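Local structure of citrate lyase, subunit 1 (Methanosaeta concilii, 6HXI) at residues 30-34 against 48-52; 55-60 against 81-86; 85-91 against 103-108. The protein probably catalyses the ATP-dependent cleavage of citrate by coenzyme A into acetyl-CoA and oxaloacetate, as a subunit of ATP citrate lyase. All blocks are in the same frame, centred on the assembly; numbering follows the deposited sequence.

Contact 1. Residues 30-34 against 48-52; sequences GNLAL and NPWLK
Asn31 lies over one face of the Trp50 indole. Its CB sits 3.8 Å from the centroid of the six-membered ring of Trp50, 15° off the ring normal, a CH-pi contact. The amide continues over the pyrrole part of the indole, where Asn31 ND2 comes to 3.4 Å from Trp50 CD1. Asn31 holds CG beside its backbone N (chi1 -55°), which keeps the amide over the indole. The amide plane is tilted 53° from the ring. The two side chains run alongside in opposed directions. The backbone at Asn31 makes an inverse gamma turn, which leads the chain into strand 33-35. Leu32 meets the ring through its backbone, with Leu32 N 3.5 Å from Trp50 CZ2. Its side chain turns away to Tyr9 of helix 8-18 and to Leu107. Ala33 points its methyl at the other segment. Ala33 CB lies 4.3 Å from Leu51 CD2, and Ala33 N lies at the indole edge. Leu51 CG lies above the opposite face of Trp50, nearer its edge than its centre. The indole is therefore flanked by Asn31 and by its own neighbour in sequence. Pro110 of strand 106-110 also touches both Asn31 and Trp50. The short helix 50-53 thus packs beside an outer strand of the four-stranded antiparallel sheet in the ATP-grasp region. The hold comes from apolar packing, the CH-pi contact and the amide nitrogen over the indole face.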
# COMPACT_ATOMS: atom_id res chain seq x y z
N GLY C 30 3.06 -34.20 62.44
CA GLY C 30 2.34 -32.93 62.41
C GLY C 30 0.99 -32.93 63.09
O GLY C 30 0.11 -32.18 62.67
N ASN C 31 0.81 -33.78 64.15
CA ASN C 31 -0.45 -33.93 64.89
C ASN C 31 -0.85 -32.63 65.60
O ASN C 31 -0.47 -32.39 66.75
CB ASN C 31 -0.44 -35.11 65.88
CG ASN C 31 -0.10 -36.45 65.28
OD1 ASN C 31 0.87 -37.08 65.67
ND2 ASN C 31 -0.88 -36.92 64.31
N LEU C 32 -1.59 -31.78 64.87
CA LEU C 32 -2.04 -30.47 65.33
C LEU C 32 -3.48 -30.19 64.90
O LEU C 32 -3.89 -30.54 63.78
CB LEU C 32 -1.11 -29.37 64.79
CG LEU C 32 0.37 -29.46 65.13
CD1 LEU C 32 1.21 -29.02 63.97
CD2 LEU C 32 0.71 -28.64 66.36
N ALA C 33 -4.24 -29.55 65.79
CA ALA C 33 -5.63 -29.16 65.56
C ALA C 33 -5.86 -27.76 66.12
O ALA C 33 -5.53 -27.50 67.28
CB ALA C 33 -6.57 -30.17 66.23
N LEU C 34 -6.42 -26.85 65.29
CA LEU C 34 -6.73 -25.49 65.72
C LEU C 34 -8.23 -25.33 65.86
O LEU C 34 -8.97 -25.68 64.94
CB LEU C 34 -6.14 -24.42 64.78
CG LEU C 34 -6.24 -22.95 65.25
CD1 LEU C 34 -5.24 -22.65 66.38
CD2 LEU C 34 -6.04 -21.99 64.11
N ASN C 48 -8.86 -35.36 61.98
CA ASN C 48 -7.85 -35.86 62.91
C ASN C 48 -8.37 -37.05 63.72
O ASN C 48 -8.91 -36.85 64.82
CB ASN C 48 -7.36 -34.76 63.85
CG ASN C 48 -7.02 -33.46 63.18
OD1 ASN C 48 -7.76 -32.47 63.28
ND2 ASN C 48 -5.89 -33.45 62.48
N PRO C 49 -8.21 -38.30 63.22
CA PRO C 49 -8.68 -39.47 63.98
C PRO C 49 -7.89 -39.67 65.27
O PRO C 49 -8.48 -40.05 66.28
CB PRO C 49 -8.52 -40.64 63.01
CG PRO C 49 -8.25 -40.01 61.66
CD PRO C 49 -7.58 -38.73 61.95
N TRP C 50 -6.57 -39.35 65.26
CA TRP C 50 -5.65 -39.44 66.40
C TRP C 50 -6.16 -38.76 67.70
O TRP C 50 -5.75 -39.17 68.78
CB TRP C 50 -4.25 -38.90 66.02
CG TRP C 50 -4.23 -37.45 65.64
CD1 TRP C 50 -4.30 -36.94 64.38
CD2 TRP C 50 -4.13 -36.33 66.53
NE1 TRP C 50 -4.24 -35.56 64.42
CE2 TRP C 50 -4.16 -35.16 65.73
CE3 TRP C 50 -4.02 -36.19 67.93
CZ2 TRP C 50 -4.08 -33.87 66.28
CZ3 TRP C 50 -3.96 -34.91 68.47
CH2 TRP C 50 -3.97 -33.77 67.65
N LEU C 51 -7.03 -37.73 67.57
CA LEU C 51 -7.61 -36.98 68.68
C LEU C 51 -8.28 -37.88 69.72
O LEU C 51 -8.01 -37.76 70.92
CB LEU C 51 -8.64 -35.94 68.17
CG LEU C 51 -8.11 -34.70 67.47
CD1 LEU C 51 -9.23 -33.99 66.73
CD2 LEU C 51 -7.48 -33.72 68.45
N LYS C 52 -9.15 -38.79 69.24
CA LYS C 52 -9.94 -39.69 70.07
C LYS C 52 -9.13 -40.79 70.80
O LYS C 52 -9.58 -41.28 71.84
CB LYS C 52 -11.08 -40.31 69.23
CG LYS C 52 -12.07 -39.27 68.68
CD LYS C 52 -13.21 -39.89 67.87
CE LYS C 52 -14.45 -40.15 68.69
NZ LYS C 52 -15.54 -40.75 67.88

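Contact 2. Residues 55-60 against 81-86; sequences RLVVKP and EAKEYL
The Tyr85 ring has Val58 O over one face and CG of Lys89, one helical turn on, over the other. The Val58 methyls come from the same side as its carbonyl. Val58 CG1 is 3.5 Å from Tyr85 CD1, and Val58 CG2 is 3.7 Å from Tyr85 CE1. At the far end of the ring, Tyr85 OH approaches Pro60 CD at 3.3 Å, and the two side chains cross at about a right angle. The phenol reaches this far along the strand because its CG is anti to the backbone N (chi1 169°). The hydroxyl makes a weak hydrogen bond to Leu72 O. With an alanine here, Leu72 O would probably lose its hydroxyl partner and a gap would open beside Val58 and Pro60. Val58 CG2 also touches Leu86 CD2 at 3.7 Å. Nearer the start of the strand, Leu56 CD1 rests on Ala82 CB, again at 3.7 Å. Helix 79-89 runs almost parallel to strand 56-60 here, with segment axes 9.2 Å apart and 8° between them. It covers one face of the four-stranded sheet. Just before the strand, Arg55 NH2 and Glu81 OE1 are 4.4 Å apart. The oxygen lies far off the guanidinium plane, so only the charges can interact. Arg55 forms its salt bridges with Asp76 and Asp78 instead. Apolar packing thus holds the helix to the strand, with charge attraction contributing at most weakly.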
# COMPACT_ATOMS: atom_id res chain seq x y z
N ARG C 55 -3.49 -38.98 74.34
CA ARG C 55 -3.56 -38.07 75.49
C ARG C 55 -3.19 -36.68 74.95
O ARG C 55 -2.21 -36.55 74.21
CB ARG C 55 -2.66 -38.50 76.66
CG ARG C 55 -3.18 -39.73 77.44
CD ARG C 55 -4.63 -39.64 77.92
NE ARG C 55 -4.84 -38.63 78.96
CZ ARG C 55 -5.56 -38.83 80.06
NH1 ARG C 55 -6.15 -40.00 80.28
NH2 ARG C 55 -5.71 -37.85 80.94
N LEU C 56 -4.00 -35.68 75.27
CA LEU C 56 -3.90 -34.33 74.73
C LEU C 56 -3.40 -33.23 75.67
O LEU C 56 -3.24 -33.42 76.88
CB LEU C 56 -5.28 -33.92 74.16
CG LEU C 56 -6.02 -34.91 73.26
CD1 LEU C 56 -7.40 -34.45 73.00
CD2 LEU C 56 -5.30 -35.12 71.93
N VAL C 57 -3.12 -32.06 75.04
CA VAL C 57 -2.76 -30.76 75.59
C VAL C 57 -3.61 -29.74 74.79
O VAL C 57 -3.60 -29.76 73.56
CB VAL C 57 -1.24 -30.42 75.51
CG1 VAL C 57 -0.94 -29.02 76.03
CG2 VAL C 57 -0.40 -31.43 76.27
N VAL C 58 -4.34 -28.88 75.50
CA VAL C 58 -5.14 -27.85 74.84
C VAL C 58 -4.85 -26.51 75.56
O VAL C 58 -4.91 -26.43 76.79
CB VAL C 58 -6.64 -28.21 74.64
CG1 VAL C 58 -7.33 -28.66 75.92
CG2 VAL C 58 -7.42 -27.10 73.94
N LYS C 59 -4.44 -25.51 74.77
CA LYS C 59 -4.03 -24.19 75.25
C LYS C 59 -4.44 -23.07 74.27
O LYS C 59 -4.48 -23.33 73.06
CB LYS C 59 -2.51 -24.16 75.51
CG LYS C 59 -1.63 -24.63 74.34
CD LYS C 59 -0.20 -24.89 74.76
CE LYS C 59 0.49 -25.82 73.81
NZ LYS C 59 1.97 -25.84 74.02
N PRO C 60 -4.70 -21.82 74.74
CA PRO C 60 -5.06 -20.74 73.80
C PRO C 60 -3.88 -20.30 72.91
O PRO C 60 -2.76 -20.13 73.40
CB PRO C 60 -5.57 -19.61 74.70
CG PRO C 60 -4.93 -19.86 76.01
CD PRO C 60 -4.68 -21.33 76.14
N GLU C 81 -12.53 -34.73 77.62
CA GLU C 81 -12.02 -33.74 78.57
C GLU C 81 -11.54 -32.48 77.87
O GLU C 81 -11.65 -31.38 78.43
CB GLU C 81 -10.87 -34.34 79.40
CG GLU C 81 -11.28 -35.52 80.26
CD GLU C 81 -10.19 -36.06 81.18
OE1 GLU C 81 -9.27 -35.29 81.55
OE2 GLU C 81 -10.27 -37.25 81.55
N ALA C 82 -11.00 -32.63 76.63
CA ALA C 82 -10.54 -31.53 75.79
C ALA C 82 -11.73 -30.69 75.34
O ALA C 82 -11.68 -29.47 75.47
CB ALA C 82 -9.78 -32.06 74.59
N LYS C 83 -12.83 -31.35 74.88
CA LYS C 83 -14.07 -30.68 74.46
C LYS C 83 -14.72 -29.91 75.61
O LYS C 83 -15.35 -28.88 75.37
CB LYS C 83 -15.09 -31.66 73.88
CG LYS C 83 -14.71 -32.30 72.54
CD LYS C 83 -15.80 -33.27 72.05
CE LYS C 83 -15.86 -34.62 72.78
NZ LYS C 83 -17.26 -35.11 73.03
N GLU C 84 -14.54 -30.39 76.86
CA GLU C 84 -15.04 -29.73 78.08
C GLU C 84 -14.30 -28.40 78.27
O GLU C 84 -14.94 -27.39 78.52
CB GLU C 84 -14.87 -30.64 79.31
CG GLU C 84 -15.94 -31.72 79.43
CD GLU C 84 -15.75 -32.73 80.55
OE1 GLU C 84 -14.74 -32.65 81.28
OE2 GLU C 84 -16.62 -33.62 80.67
N TYR C 85 -12.95 -28.41 78.13
CA TYR C 85 -12.11 -27.21 78.24
C TYR C 85 -12.46 -26.20 77.14
O TYR C 85 -12.51 -25.01 77.41
CB TYR C 85 -10.61 -27.59 78.20
CG TYR C 85 -9.67 -26.42 78.05
CD1 TYR C 85 -9.32 -25.93 76.79
CD2 TYR C 85 -9.11 -25.80 79.17
CE1 TYR C 85 -8.44 -24.85 76.64
CE2 TYR C 85 -8.24 -24.71 79.03
CZ TYR C 85 -7.91 -24.25 77.76
OH TYR C 85 -7.06 -23.17 77.59
N LEU C 86 -12.71 -26.69 75.91
CA LEU C 86 -13.07 -25.86 74.76
C LEU C 86 -14.49 -25.27 74.90
O LEU C 86 -14.67 -24.09 74.59
CB LEU C 86 -12.96 -26.64 73.43
CG LEU C 86 -11.62 -27.27 73.06
CD1 LEU C 86 -11.84 -28.49 72.20
CD2 LEU C 86 -10.70 -26.29 72.34

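Contact 3. Residues 85-91 against 103-108; sequences YLNEKMG and LSYFLI
Gly91 N donates to Leu103 O at 2.7 Å, with an angle of 147° at the hydrogen. The donor lies nearly along the C=O axis. Gly91 has a positive phi, which favours glycine, and it follows Met90, where the chain leaves the helix. Leu103 is also backbone hydrogen-bonded to Leu92. The pairing thus begins directly after the helix, consistent with the base of a hairpin made by strands 93-96 and 99-102. Leu103 CB packs on the last turn of the helix, 3.6 Å from Lys89 O. The end of helix 79-89 runs antiparallel to the start of strand 106-110, and both belong to the ATP-grasp region, where the helix covers one face of the sheet. Phe106 points from the strand into this layer and meets four helix-side residues. Tyr85 CE1 is 3.6 Å from Phe106 CD2. The two rings are nearly perpendicular, with planes at 89°, but neither sits squarely on the other. Leu86 CD2 touches Phe106 CB at 3.8 Å. Lys89 CB comes to 3.9 Å from Phe106 CZ, while the rest of the lysine leads away. Met90 makes a Met-aromatic contact at the ring edge, with SD 5.4 Å from the Phe106 centroid. Its CG is anti to the backbone N (chi1 -176°), and bends at the next two torsions bring the methyl back to the ring. Met90 SD also lies 3.5 Å from Ser104 O. Further along the strand, Leu86 and Ile108 meet tip to tip through their CD1 atoms.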
# COMPACT_ATOMS: atom_id res chain seq x y z
N TYR C 85 -12.95 -28.41 78.13
CA TYR C 85 -12.11 -27.21 78.24
C TYR C 85 -12.46 -26.20 77.14
O TYR C 85 -12.51 -25.01 77.41
CB TYR C 85 -10.61 -27.59 78.20
CG TYR C 85 -9.67 -26.42 78.05
CD1 TYR C 85 -9.32 -25.93 76.79
CD2 TYR C 85 -9.11 -25.80 79.17
CE1 TYR C 85 -8.44 -24.85 76.64
CE2 TYR C 85 -8.24 -24.71 79.03
CZ TYR C 85 -7.91 -24.25 77.76
OH TYR C 85 -7.06 -23.17 77.59
N LEU C 86 -12.71 -26.69 75.91
CA LEU C 86 -13.07 -25.86 74.76
C LEU C 86 -14.49 -25.27 74.90
O LEU C 86 -14.67 -24.09 74.59
CB LEU C 86 -12.96 -26.64 73.43
CG LEU C 86 -11.62 -27.27 73.06
CD1 LEU C 86 -11.84 -28.49 72.20
CD2 LEU C 86 -10.70 -26.29 72.34
N ASN C 87 -15.48 -26.08 75.36
CA ASN C 87 -16.87 -25.64 75.55
C ASN C 87 -17.04 -24.63 76.70
O ASN C 87 -18.00 -23.87 76.71
CB ASN C 87 -17.83 -26.83 75.73
CG ASN C 87 -18.44 -27.34 74.44
OD1 ASN C 87 -17.81 -28.10 73.68
ND2 ASN C 87 -19.69 -26.99 74.18
N GLU C 88 -16.08 -24.61 77.65
CA GLU C 88 -16.09 -23.71 78.79
C GLU C 88 -15.35 -22.40 78.51
O GLU C 88 -15.95 -21.33 78.67
CB GLU C 88 -15.46 -24.39 80.03
CG GLU C 88 -16.34 -25.43 80.71
CD GLU C 88 -15.64 -26.34 81.70
OE1 GLU C 88 -14.40 -26.54 81.58
OE2 GLU C 88 -16.33 -26.89 82.59
N LYS C 89 -14.06 -22.49 78.08
CA LYS C 89 -13.14 -21.36 77.85
C LYS C 89 -13.42 -20.50 76.60
O LYS C 89 -12.97 -19.35 76.57
CB LYS C 89 -11.67 -21.83 77.84
CG LYS C 89 -11.19 -22.49 79.13
CD LYS C 89 -10.63 -21.50 80.14
CE LYS C 89 -10.25 -22.19 81.43
NZ LYS C 89 -9.62 -21.24 82.39
N MET C 90 -14.11 -21.03 75.56
CA MET C 90 -14.41 -20.27 74.33
C MET C 90 -15.24 -19.01 74.66
O MET C 90 -16.18 -19.09 75.45
CB MET C 90 -15.12 -21.16 73.30
CG MET C 90 -15.39 -20.51 71.94
SD MET C 90 -13.94 -20.18 70.88
CE MET C 90 -13.39 -21.86 70.53
N GLY C 91 -14.84 -17.88 74.09
CA GLY C 91 -15.48 -16.58 74.29
C GLY C 91 -15.29 -15.98 75.67
O GLY C 91 -15.91 -14.97 75.99
N LEU C 103 -11.33 -15.13 74.57
CA LEU C 103 -10.52 -16.26 74.09
C LEU C 103 -11.25 -16.86 72.87
O LEU C 103 -12.44 -17.14 72.97
CB LEU C 103 -10.33 -17.31 75.19
CG LEU C 103 -9.40 -16.95 76.36
CD1 LEU C 103 -9.51 -17.98 77.47
CD2 LEU C 103 -7.94 -16.82 75.92
N SER C 104 -10.57 -17.01 71.71
CA SER C 104 -11.24 -17.52 70.50
C SER C 104 -10.48 -18.63 69.75
O SER C 104 -11.12 -19.38 69.00
CB SER C 104 -11.57 -16.38 69.55
OG SER C 104 -12.49 -15.47 70.13
N TYR C 105 -9.15 -18.72 69.92
CA TYR C 105 -8.33 -19.72 69.23
C TYR C 105 -7.56 -20.60 70.20
O TYR C 105 -6.91 -20.08 71.10
CB TYR C 105 -7.43 -19.09 68.16
CG TYR C 105 -8.22 -18.45 67.04
CD1 TYR C 105 -8.62 -19.19 65.93
CD2 TYR C 105 -8.58 -17.10 67.09
CE1 TYR C 105 -9.37 -18.62 64.91
CE2 TYR C 105 -9.34 -16.52 66.07
CZ TYR C 105 -9.73 -17.28 64.98
OH TYR C 105 -10.45 -16.70 63.96
N PHE C 106 -7.67 -21.93 70.02
CA PHE C 106 -7.05 -22.93 70.89
C PHE C 106 -6.34 -24.02 70.10
O PHE C 106 -6.88 -24.54 69.12
CB PHE C 106 -8.10 -23.59 71.82
CG PHE C 106 -8.83 -22.63 72.73
CD1 PHE C 106 -9.99 -21.99 72.30
CD2 PHE C 106 -8.36 -22.37 74.01
CE1 PHE C 106 -10.64 -21.08 73.13
CE2 PHE C 106 -9.01 -21.46 74.84
CZ PHE C 106 -10.15 -20.83 74.40
N LEU C 107 -5.14 -24.39 70.55
CA LEU C 107 -4.37 -25.44 69.90
C LEU C 107 -4.52 -26.77 70.65
O LEU C 107 -4.39 -26.81 71.88
CB LEU C 107 -2.89 -25.04 69.77
CG LEU C 107 -1.88 -26.12 69.32
CD1 LEU C 107 -2.03 -26.48 67.83
CD2 LEU C 107 -0.46 -25.71 69.63
N ILE C 108 -4.80 -27.85 69.90
CA ILE C 108 -4.87 -29.22 70.43
C ILE C 108 -3.73 -30.04 69.83
O ILE C 108 -3.52 -30.07 68.62
CB ILE C 108 -6.25 -29.94 70.35
CG1 ILE C 108 -7.42 -28.97 70.67
CG2 ILE C 108 -6.28 -31.17 71.30
CD1 ILE C 108 -8.77 -29.45 70.22

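All three contacts reach the same four-stranded antiparallel sheet of the ATP-grasp region. Contacts 2 and 3 share Tyr85 and Leu86 of helix 79-89, and their centres are about 8 Å apart. Their strands are neighbours, bonded through Lys59 O and Leu107 N at 2.8 Å. Contact 1 is centred about 12 Å from contact 2 and about 16 Å from contact 3. It joins contact 2 by packing of Trp50 CZ3 on Leu56 CD2 at 3.7 Å. It joins contact 3 by the strand pair Ala33 O and Ile108 N, 2.7 Å apart. The sodium ion and coenzyme A bind to residues of the citrate-binding region, such as Asp255 and Phe345, and not to these segments.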